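Local coordinates for Glyoxalase/bleomycin resisance protein/dioxygenase (Streptomyces sp. CB03234, PDB 5UJP), which belongs to the glyoxalase/bleomycin resistance protein/dioxygenase superfamily, binds calcium and riboflavin, and may have dioxygenase activity, at residues Asp11-Lys14 and Ala15-Tyr19. Numbering follows the deposited sequence.
Sequences DQEK and AKDFY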
loop_
_atom_site.group_PDB
_atom_site.type_symbol
_atom_site.label_atom_id
_atom_site.label_comp_id
_atom_site.label_asym_id
_atom_site.label_seq_id
_atom_site.Cartn_x
_atom_site.Cartn_y
_atom_site.Cartn_z
ATOM N N ASP A 11 7.879 5.156 16.355
ATOM C CA ASP A 11 7.204 5.355 17.627
ATOM C C ASP A 11 5.710 5.357 17.328
ATOM O O ASP A 11 5.193 6.292 16.698
ATOM C CB ASP A 11 7.665 6.675 18.254
ATOM C CG ASP A 11 7.093 6.899 19.638
ATOM O OD1 ASP A 11 5.877 6.698 19.831
ATOM O OD2 ASP A 11 7.864 7.297 20.550
ATOM N N GLN A 12 5.018 4.298 17.760
ATOM C CA GLN A 12 3.614 4.153 17.392
ATOM C C GLN A 12 2.733 5.206 18.044
ATOM O O GLN A 12 1.714 5.584 17.469
ATOM C CB GLN A 12 3.112 2.764 17.755
ATOM C CG GLN A 12 3.709 1.684 16.850
ATOM C CD GLN A 12 3.196 0.298 17.202
ATOM O OE1 GLN A 12 3.421 -0.185 18.298
ATOM N NE2 GLN A 12 2.499 -0.348 16.249
ATOM N N GLU A 13 3.048 5.631 19.260
ATOM C CA GLU A 13 2.215 6.640 19.904
ATOM C C GLU A 13 2.307 7.976 19.177
ATOM O O GLU A 13 1.285 8.639 18.943
ATOM C CB GLU A 13 2.613 6.801 21.370
ATOM C CG GLU A 13 1.581 7.622 22.124
ATOM C CD GLU A 13 0.229 6.928 22.209
ATOM O OE1 GLU A 13 0.202 5.686 22.152
ATOM O OE2 GLU A 13 -0.809 7.613 22.358
ATOM N N LYS A 14 3.518 8.380 18.797
ATOM C CA LYS A 14 3.669 9.606 18.007
ATOM C C LYS A 14 3.008 9.457 16.644
ATOM O O LYS A 14 2.467 10.429 16.116
ATOM C CB LYS A 14 5.158 9.960 17.829
ATOM C CG LYS A 14 5.870 10.303 19.172
ATOM C CD LYS A 14 7.327 10.672 19.005
ATOM C CE LYS A 14 8.001 11.050 20.334
ATOM N NZ LYS A 14 9.454 11.257 20.156
ATOM N N ALA A 15 3.040 8.267 16.058
ATOM C CA ALA A 15 2.368 8.057 14.782
ATOM C C ALA A 15 0.858 8.160 14.944
ATOM O O ALA A 15 0.171 8.714 14.078
ATOM C CB ALA A 15 2.773 6.702 14.199
ATOM N N LYS A 16 0.318 7.627 16.035
ATOM C CA LYS A 16 -1.117 7.799 16.271
ATOM C C LYS A 16 -1.507 9.272 16.371
ATOM O O LYS A 16 -2.510 9.708 15.772
ATOM C CB LYS A 16 -1.529 7.075 17.541
ATOM C CG LYS A 16 -2.991 7.157 17.864
ATOM C CD LYS A 16 -3.316 6.325 19.107
ATOM C CE LYS A 16 -4.812 6.278 19.415
ATOM N NZ LYS A 16 -5.100 5.589 20.742
ATOM N N ASP A 17 -0.752 10.053 17.152
ATOM C CA ASP A 17 -1.007 11.495 17.231
ATOM C C ASP A 17 -1.044 12.104 15.838
ATOM O O ASP A 17 -1.932 12.895 15.511
ATOM C CB ASP A 17 0.111 12.191 18.005
ATOM C CG ASP A 17 0.125 11.864 19.496
ATOM O OD1 ASP A 17 -0.884 11.403 20.073
ATOM O OD2 ASP A 17 1.199 12.072 20.085
ATOM N N PHE A 18 -0.052 11.774 15.008
ATOM C CA PHE A 18 0.039 12.386 13.681
ATOM C C PHE A 18 -1.124 11.973 12.786
ATOM O O PHE A 18 -1.821 12.833 12.223
ATOM C CB PHE A 18 1.370 12.038 13.024
ATOM C CG PHE A 18 1.539 12.673 11.659
ATOM C CD1 PHE A 18 1.895 14.009 11.560
ATOM C CD2 PHE A 18 1.324 11.939 10.491
ATOM C CE1 PHE A 18 2.022 14.596 10.304
ATOM C CE2 PHE A 18 1.466 12.523 9.247
ATOM C CZ PHE A 18 1.829 13.853 9.158
ATOM N N TYR A 19 -1.345 10.660 12.615
ATOM C CA TYR A 19 -2.326 10.227 11.616
ATOM C C TYR A 19 -3.750 10.499 12.076
ATOM O O TYR A 19 -4.595 10.872 11.265
ATOM C CB TYR A 19 -2.166 8.742 11.249
ATOM C CG TYR A 19 -0.970 8.529 10.354
ATOM C CD1 TYR A 19 -1.094 8.600 8.953
ATOM C CD2 TYR A 19 0.277 8.246 10.892
ATOM C CE1 TYR A 19 -0.029 8.433 8.139
ATOM C CE2 TYR A 19 1.394 8.060 10.054
ATOM C CZ TYR A 19 1.231 8.154 8.680
ATOM O OH TYR A 19 2.331 7.978 7.822
HETATM O O HOH W 1 -3.180 6.233 22.769
#
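Ala15 N donates to Asp11 O over 3.0 Å, opening a run of i to i+4 backbone bonds in which Lys16 N reaches Gln12 O, Asp17 N reaches Glu13 O at a nearly straight 171°, and Phe18 N reaches Lys14 O. Asp11 is the N-cap of this first turn: its OD1 accepts from Lys14 N at 3.1 Å, the amide hydrogen pointing almost directly at the oxygen but arriving from above the carboxylate plane, 49° out of it. The negative carboxylate at this end would be expected to interact favourably with the helix dipole.

Further out, Glu13 and Lys16 are joined by water rather than directly. One water donates to Glu13 OE2 at 2.8 Å and accepts from Lys16 NZ at 2.9 Å, spanning two charged atoms that remain 5.0 Å apart. Each also has a salt bridge elsewhere, Glu13 OE1 to Arg37 and Lys16 NZ to Asp30. CG of Lys16 is anti to the backbone N (chi1 -179°), and the chain beyond it is extended, which carries the ammonium well away from the helix backbone. The carboxylates of Glu13 and Asp17 come within 4.4 Å (OE2 to OD1), a like-charge approach that the salt bridge of Glu13 to Arg37 may temper.

Closer to the backbone, the CB atoms of Ala15, Lys16, Asp17 and Phe18 rest on carbonyls of the preceding turn: Ala15 CB lies 3.5 Å from Asp11 O, and Phe18 CB packs against Lys14 O. Ala15 and Tyr19 face strand 48-53, both touching Leu52, whereas Glu13, Lys14 and Asp17 form the exposed side. The arrangement is an N-capped, amphipathic first helix following strand 3-8, packed on its mixed four-stranded sheet as in the βαβββ module of the vicinal oxygen chelate fold.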